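Local coordinates for 3-isopropylmalate dehydratase small subunit (Campylobacter jejuni, PDB 3Q3W), which catalyses the interconversion of 2-isopropylmalate and 3-isopropylmalate through 2-isopropylmaleate, as the small subunit of isopropylmalate isomerase, at residues I22-F32 / F41-L49. Residues are numbered along the deposited sequence; the frame is centred on the assembly and turned at random.
Sequences IDTDQIIPKQF and FGKHLFHDL
Phe32 and His44 lie almost flat on one another: their planes differ by 5° and their ring centroids are 3.8 Å apart, which defines an offset stack. His44 CB also sits over the same phenyl ring, a CH-pi contact, while Gln31 CG packs on the opposite face. Beyond the contact, His44 ND1 is hydrogen-bonded to Glu56, which should help fix the rotation of the imidazole. His47 meets Phe32 obliquely, His47 CD2 lying 3.7 Å from Phe32 CE2. The His47 ring swings to Phe32 because chi1 (176°) sets CG opposite the main-chain nitrogen, while its CB rests on the Pro29 ring. In the imidazole plane, His47 ND1 donates to Asp48 OD1 at 2.7 Å, which probably limits its rotation too.

Backbone bonds join the segments beside helix 24-27. Phe46 N donates to Ile27 O (2.9 Å, 155° at the hydrogen), and Phe46 CA makes a CA-H...O contact of 3.1 Å with Gln26 O. One water donates to the carbonyls of Asp25 and Gln26 and accepts from Asp48 N. On the side facing strand 73-78 and helix 90-98, Ile22 CG2 touches the edge of the Phe46 ring at CE1 (3.7 Å), and Ile27 CG2 meets Leu45 CD1.

Gln26 N to Asp23 OD1 (2.9 Å) and Asp23 N to Gln26 OE1 (3.3 Å) form a capping box on helix 24-27. Backbone bond and water tie this helix to the type II turn His44-His47, and an aromatic cluster joins 3-10 segment 30-32 to both histidines, within the aconitase C-terminal domain family region.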
ATOM      1  N   ILE A  22       9.194   1.998  -6.646  1.00 37.67           N
ATOM      2  CA  ILE A  22       8.711   3.137  -5.847  1.00 35.83           C
ATOM      3  C   ILE A  22       9.579   3.140  -4.576  1.00 35.29           C
ATOM      4  O   ILE A  22       9.649   2.153  -3.848  1.00 36.56           O
ATOM      5  CB  ILE A  22       7.197   3.095  -5.563  1.00 34.59           C
ATOM      6  CG1 ILE A  22       6.427   3.520  -6.814  1.00 35.33           C
ATOM      7  CG2 ILE A  22       6.784   4.045  -4.398  1.00 33.66           C
ATOM      8  CD1 ILE A  22       5.056   2.870  -6.968  1.00 35.72           C
ATOM      9  N   ASP A  23      10.312   4.220  -4.386  1.00 33.86           N
ATOM     10  CA  ASP A  23      11.250   4.304  -3.303  1.00 33.78           C
ATOM     11  C   ASP A  23      10.739   5.130  -2.101  1.00 31.43           C
ATOM     12  O   ASP A  23       9.717   5.811  -2.166  1.00 29.48           O
ATOM     13  CB  ASP A  23      12.607   4.784  -3.840  1.00 35.51           C
ATOM     14  CG  ASP A  23      12.586   6.204  -4.317  1.00 36.91           C
ATOM     15  OD1 ASP A  23      11.910   7.028  -3.677  1.00 38.73           O
ATOM     16  OD2 ASP A  23      13.285   6.528  -5.315  1.00 42.74           O
ATOM     17  N   THR A  24      11.492   5.054  -1.012  1.00 31.52           N
ATOM     18  CA  THR A  24      11.074   5.554   0.266  1.00 30.51           C
ATOM     19  C   THR A  24      10.911   7.063   0.172  1.00 30.18           C
ATOM     20  O   THR A  24      10.026   7.614   0.810  1.00 29.36           O
ATOM     21  CB  THR A  24      12.042   5.073   1.423  1.00 31.12           C
ATOM     22  OG1 THR A  24      13.408   5.291   1.041  1.00 31.25           O
ATOM     23  CG2 THR A  24      11.860   3.594   1.713  1.00 30.27           C
ATOM     24  N   ASP A  25      11.702   7.726  -0.665  1.00 30.80           N
ATOM     25  CA  ASP A  25      11.517   9.164  -0.905  1.00 31.93           C
ATOM     26  C   ASP A  25      10.274   9.544  -1.695  1.00 31.01           C
ATOM     27  O   ASP A  25       9.736  10.646  -1.529  1.00 31.27           O
ATOM     28  CB  ASP A  25      12.690   9.777  -1.655  1.00 33.91           C
ATOM     29  CG  ASP A  25      13.937   9.817  -0.846  1.00 38.04           C
ATOM     30  OD1 ASP A  25      13.968  10.558   0.175  1.00 39.75           O
ATOM     31  OD2 ASP A  25      14.892   9.118  -1.254  1.00 44.44           O
ATOM     32  N   GLN A  26       9.849   8.677  -2.595  1.00 30.82           N
ATOM     33  CA  GLN A  26       8.582   8.874  -3.269  1.00 30.20           C
ATOM     34  C   GLN A  26       7.455   8.665  -2.293  1.00 27.29           C
ATOM     35  O   GLN A  26       6.477   9.377  -2.343  1.00 27.73           O
ATOM     36  CB  GLN A  26       8.455   7.946  -4.464  1.00 30.83           C
ATOM     37  CG  GLN A  26       9.529   8.183  -5.505  1.00 35.13           C
ATOM     38  CD  GLN A  26       9.286   7.340  -6.728  1.00 37.94           C
ATOM     39  OE1 GLN A  26       9.870   6.289  -6.913  1.00 40.06           O
ATOM     40  NE2 GLN A  26       8.388   7.779  -7.536  1.00 39.33           N
ATOM     41  N   ILE A  27       7.573   7.669  -1.436  1.00 26.29           N
ATOM     42  CA  ILE A  27       6.536   7.402  -0.428  1.00 24.73           C
ATOM     43  C   ILE A  27       6.400   8.603   0.536  1.00 23.63           C
ATOM     44  O   ILE A  27       5.314   9.081   0.781  1.00 21.83           O
ATOM     45  CB  ILE A  27       6.780   6.071   0.345  1.00 25.29           C
ATOM     46  CG1 ILE A  27       6.708   4.875  -0.618  1.00 25.62           C
ATOM     47  CG2 ILE A  27       5.677   5.838   1.423  1.00 21.21           C
ATOM     48  CD1 ILE A  27       7.287   3.565  -0.070  1.00 23.89           C
ATOM     49  N   ILE A  28       7.525   9.102   1.049  1.00 23.40           N
ATOM     50  CA  ILE A  28       7.493  10.243   1.951  1.00 23.20           C
ATOM     51  C   ILE A  28       8.866  10.869   1.987  1.00 24.86           C
ATOM     52  O   ILE A  28       9.839  10.223   2.407  1.00 25.53           O
ATOM     53  CB  ILE A  28       7.009   9.862   3.417  1.00 22.97           C
ATOM     54  CG1 ILE A  28       7.013  11.101   4.326  1.00 22.45           C
ATOM     55  CG2 ILE A  28       7.774   8.642   3.979  1.00 21.28           C
ATOM     56  CD1 ILE A  28       6.102  11.003   5.575  1.00 22.66           C
ATOM     57  N   PRO A  29       8.939  12.118   1.543  1.00 25.26           N
ATOM     58  CA  PRO A  29      10.194  12.800   1.421  1.00 26.35           C
ATOM     59  C   PRO A  29      10.814  13.151   2.794  1.00 26.59           C
ATOM     60  O   PRO A  29      10.123  13.153   3.817  1.00 26.49           O
ATOM     61  CB  PRO A  29       9.816  14.065   0.650  1.00 25.55           C
ATOM     62  CG  PRO A  29       8.583  13.763  -0.007  1.00 26.97           C
ATOM     63  CD  PRO A  29       7.858  12.847   0.857  1.00 24.51           C
ATOM     64  N   LYS A  30      12.100  13.454   2.764  1.00 27.98           N
ATOM     65  CA  LYS A  30      12.930  13.600   3.954  1.00 29.95           C
ATOM     66  C   LYS A  30      12.543  14.784   4.831  1.00 29.47           C
ATOM     67  O   LYS A  30      12.767  14.733   6.023  1.00 31.13           O
ATOM     68  CB  LYS A  30      14.405  13.749   3.587  1.00 32.38           C
ATOM     69  CG  LYS A  30      15.044  12.543   2.915  1.00 35.66           C
ATOM     70  CD  LYS A  30      16.437  12.960   2.410  1.00 43.13           C
ATOM     71  CE  LYS A  30      17.336  11.782   1.988  1.00 46.66           C
ATOM     72  NZ  LYS A  30      17.435  10.728   3.027  1.00 46.17           N
ATOM     73  N   GLN A  31      12.003  15.847   4.245  1.00 28.42           N
ATOM     74  CA  GLN A  31      11.539  17.014   5.014  1.00 29.08           C
ATOM     75  C   GLN A  31      10.373  16.770   6.030  1.00 27.31           C
ATOM     76  O   GLN A  31      10.147  17.576   6.930  1.00 25.93           O
ATOM     77  CB  GLN A  31      11.178  18.197   4.081  1.00 30.31           C
ATOM     78  CG  GLN A  31      10.011  18.015   3.145  1.00 30.79           C
ATOM     79  CD  GLN A  31      10.402  17.512   1.761  1.00 33.42           C
ATOM     80  OE1 GLN A  31      11.338  16.747   1.637  1.00 35.61           O
ATOM     81  NE2 GLN A  31       9.661  17.911   0.725  1.00 28.95           N
ATOM     82  N   PHE A  32       9.716  15.629   5.930  1.00 25.28           N
ATOM     83  CA  PHE A  32       8.583  15.296   6.821  1.00 24.85           C
ATOM     84  C   PHE A  32       8.873  14.224   7.858  1.00 24.27           C
ATOM     85  O   PHE A  32       7.945  13.697   8.476  1.00 25.35           O
ATOM     86  CB  PHE A  32       7.428  14.793   5.963  1.00 22.88           C
ATOM     87  CG  PHE A  32       6.990  15.788   4.916  1.00 24.62           C
ATOM     88  CD1 PHE A  32       6.520  17.022   5.274  1.00 27.53           C
ATOM     89  CD2 PHE A  32       7.104  15.501   3.578  1.00 24.23           C
ATOM     90  CE1 PHE A  32       6.124  17.962   4.280  1.00 29.78           C
ATOM     91  CE2 PHE A  32       6.720  16.427   2.605  1.00 23.95           C
ATOM     92  CZ  PHE A  32       6.250  17.638   2.948  1.00 23.96           C
ATOM     93  N   PHE A  41       1.082  11.191   9.035  1.00 25.25           N
ATOM     94  CA  PHE A  41       1.901  11.498   7.907  1.00 22.30           C
ATOM     95  C   PHE A  41       1.134  11.313   6.610  1.00 18.71           C
ATOM     96  O   PHE A  41       1.709  11.372   5.541  1.00 17.95           O
ATOM     97  CB  PHE A  41       3.161  10.634   7.950  1.00 22.67           C
ATOM     98  CG  PHE A  41       3.996  10.856   9.217  1.00 22.40           C
ATOM     99  CD1 PHE A  41       4.899  11.879   9.274  1.00 26.63           C
ATOM    100  CD2 PHE A  41       3.796  10.085  10.351  1.00 24.71           C
ATOM    101  CE1 PHE A  41       5.642  12.139  10.443  1.00 24.21           C
ATOM    102  CE2 PHE A  41       4.541  10.352  11.518  1.00 26.45           C
ATOM    103  CZ  PHE A  41       5.446  11.378  11.542  1.00 28.38           C
ATOM    104  N   GLY A  42      -0.160  11.055   6.688  1.00 18.56           N
ATOM    105  CA  GLY A  42      -0.877  10.692   5.470  1.00 19.19           C
ATOM    106  C   GLY A  42      -0.887  11.787   4.428  1.00 18.37           C
ATOM    107  O   GLY A  42      -0.908  11.530   3.247  1.00 19.36           O
ATOM    108  N   LYS A  43      -0.945  13.028   4.863  1.00 19.28           N
ATOM    109  CA  LYS A  43      -0.961  14.155   3.917  1.00 20.86           C
ATOM    110  C   LYS A  43       0.289  14.242   3.052  1.00 20.10           C
ATOM    111  O   LYS A  43       0.251  14.822   1.949  1.00 20.76           O
ATOM    112  CB  LYS A  43      -1.205  15.463   4.658  1.00 21.99           C
ATOM    113  CG  LYS A  43      -1.329  16.684   3.804  1.00 27.73           C
ATOM    114  CD  LYS A  43      -1.648  17.965   4.670  1.00 33.61           C
ATOM    115  CE  LYS A  43      -1.906  19.188   3.746  1.00 37.12           C
ATOM    116  NZ  LYS A  43      -2.594  20.332   4.451  1.00 41.99           N
ATOM    117  N   HIS A  44       1.388  13.664   3.536  1.00 20.91           N
ATOM    118  CA  HIS A  44       2.658  13.706   2.827  1.00 20.40           C
ATOM    119  C   HIS A  44       2.901  12.492   1.970  1.00 19.62           C
ATOM    120  O   HIS A  44       3.880  12.412   1.288  1.00 20.09           O
ATOM    121  CB  HIS A  44       3.757  13.815   3.856  1.00 21.94           C
ATOM    122  CG  HIS A  44       3.507  14.879   4.850  1.00 23.54           C
ATOM    123  ND1 HIS A  44       3.075  16.139   4.489  1.00 21.43           N
ATOM    124  CD2 HIS A  44       3.589  14.874   6.200  1.00 23.64           C
ATOM    125  CE1 HIS A  44       2.931  16.871   5.579  1.00 23.45           C
ATOM    126  NE2 HIS A  44       3.222  16.124   6.626  1.00 23.71           N
ATOM    127  N   LEU A  45       1.995  11.526   1.987  1.00 19.64           N
ATOM    128  CA  LEU A  45       2.217  10.360   1.217  1.00 18.61           C
ATOM    129  C   LEU A  45       2.293  10.733  -0.249  1.00 19.57           C
ATOM    130  O   LEU A  45       1.433  11.446  -0.753  1.00 18.30           O
ATOM    131  CB  LEU A  45       1.061   9.373   1.438  1.00 16.21           C
ATOM    132  CG  LEU A  45       1.119   8.112   0.609  1.00 19.61           C
ATOM    133  CD1 LEU A  45       2.248   7.191   1.075  1.00 17.51           C
ATOM    134  CD2 LEU A  45      -0.257   7.422   0.705  1.00 17.34           C
ATOM    135  N   PHE A  46       3.257  10.137  -0.930  1.00 21.04           N
ATOM    136  CA  PHE A  46       3.481  10.321  -2.358  1.00 22.47           C
ATOM    137  C   PHE A  46       3.616  11.777  -2.788  1.00 22.84           C
ATOM    138  O   PHE A  46       3.318  12.144  -3.923  1.00 23.89           O
ATOM    139  CB  PHE A  46       2.412   9.558  -3.185  1.00 21.72           C
ATOM    140  CG  PHE A  46       2.521   8.080  -3.078  1.00 21.16           C
ATOM    141  CD1 PHE A  46       3.701   7.442  -3.385  1.00 24.05           C
ATOM    142  CD2 PHE A  46       1.428   7.308  -2.716  1.00 24.77           C
ATOM    143  CE1 PHE A  46       3.818   6.022  -3.293  1.00 25.42           C
ATOM    144  CE2 PHE A  46       1.538   5.927  -2.623  1.00 22.62           C
ATOM    145  CZ  PHE A  46       2.740   5.287  -2.945  1.00 21.93           C
ATOM    146  N   HIS A  47       4.160  12.584  -1.898  1.00 23.67           N
ATOM    147  CA  HIS A  47       4.207  14.037  -2.071  1.00 25.10           C
ATOM    148  C   HIS A  47       4.623  14.524  -3.456  1.00 26.06           C
ATOM    149  O   HIS A  47       3.943  15.364  -4.049  1.00 27.44           O
ATOM    150  CB  HIS A  47       5.169  14.610  -1.032  1.00 24.91           C
ATOM    151  CG  HIS A  47       5.383  16.071  -1.145  1.00 27.58           C
ATOM    152  ND1 HIS A  47       6.319  16.627  -1.990  1.00 30.40           N
ATOM    153  CD2 HIS A  47       4.781  17.106  -0.516  1.00 29.93           C
ATOM    154  CE1 HIS A  47       6.319  17.939  -1.839  1.00 29.34           C
ATOM    155  NE2 HIS A  47       5.403  18.255  -0.946  1.00 29.74           N
ATOM    156  N   ASP A  48       5.741  14.005  -3.956  1.00 28.10           N
ATOM    157  CA  ASP A  48       6.345  14.507  -5.187  1.00 29.61           C
ATOM    158  C   ASP A  48       5.567  14.064  -6.418  1.00 30.01           C
ATOM    159  O   ASP A  48       5.541  14.764  -7.441  1.00 28.66           O
ATOM    160  CB  ASP A  48       7.783  14.039  -5.297  1.00 31.42           C
ATOM    161  CG  ASP A  48       8.631  14.483  -4.105  1.00 32.88           C
ATOM    162  OD1 ASP A  48       8.317  15.516  -3.461  1.00 30.68           O
ATOM    163  OD2 ASP A  48       9.597  13.772  -3.810  1.00 35.23           O
ATOM    164  N   LEU A  49       4.895  12.925  -6.302  1.00 28.93           N
ATOM    165  CA  LEU A  49       3.928  12.497  -7.344  1.00 28.66           C
ATOM    166  C   LEU A  49       2.526  13.167  -7.213  1.00 27.17           C
ATOM    167  O   LEU A  49       1.753  13.263  -8.204  1.00 26.00           O
ATOM    168  CB  LEU A  49       3.778  10.972  -7.263  1.00 28.37           C
ATOM    169  CG  LEU A  49       5.096  10.189  -7.367  1.00 31.16           C
ATOM    170  CD1 LEU A  49       4.933   8.756  -6.811  1.00 34.06           C
ATOM    171  CD2 LEU A  49       5.597  10.150  -8.798  1.00 34.30           C
TER
HETATM  172  O   HOH W   1       7.272  12.022  -2.440  1.00 18.52           O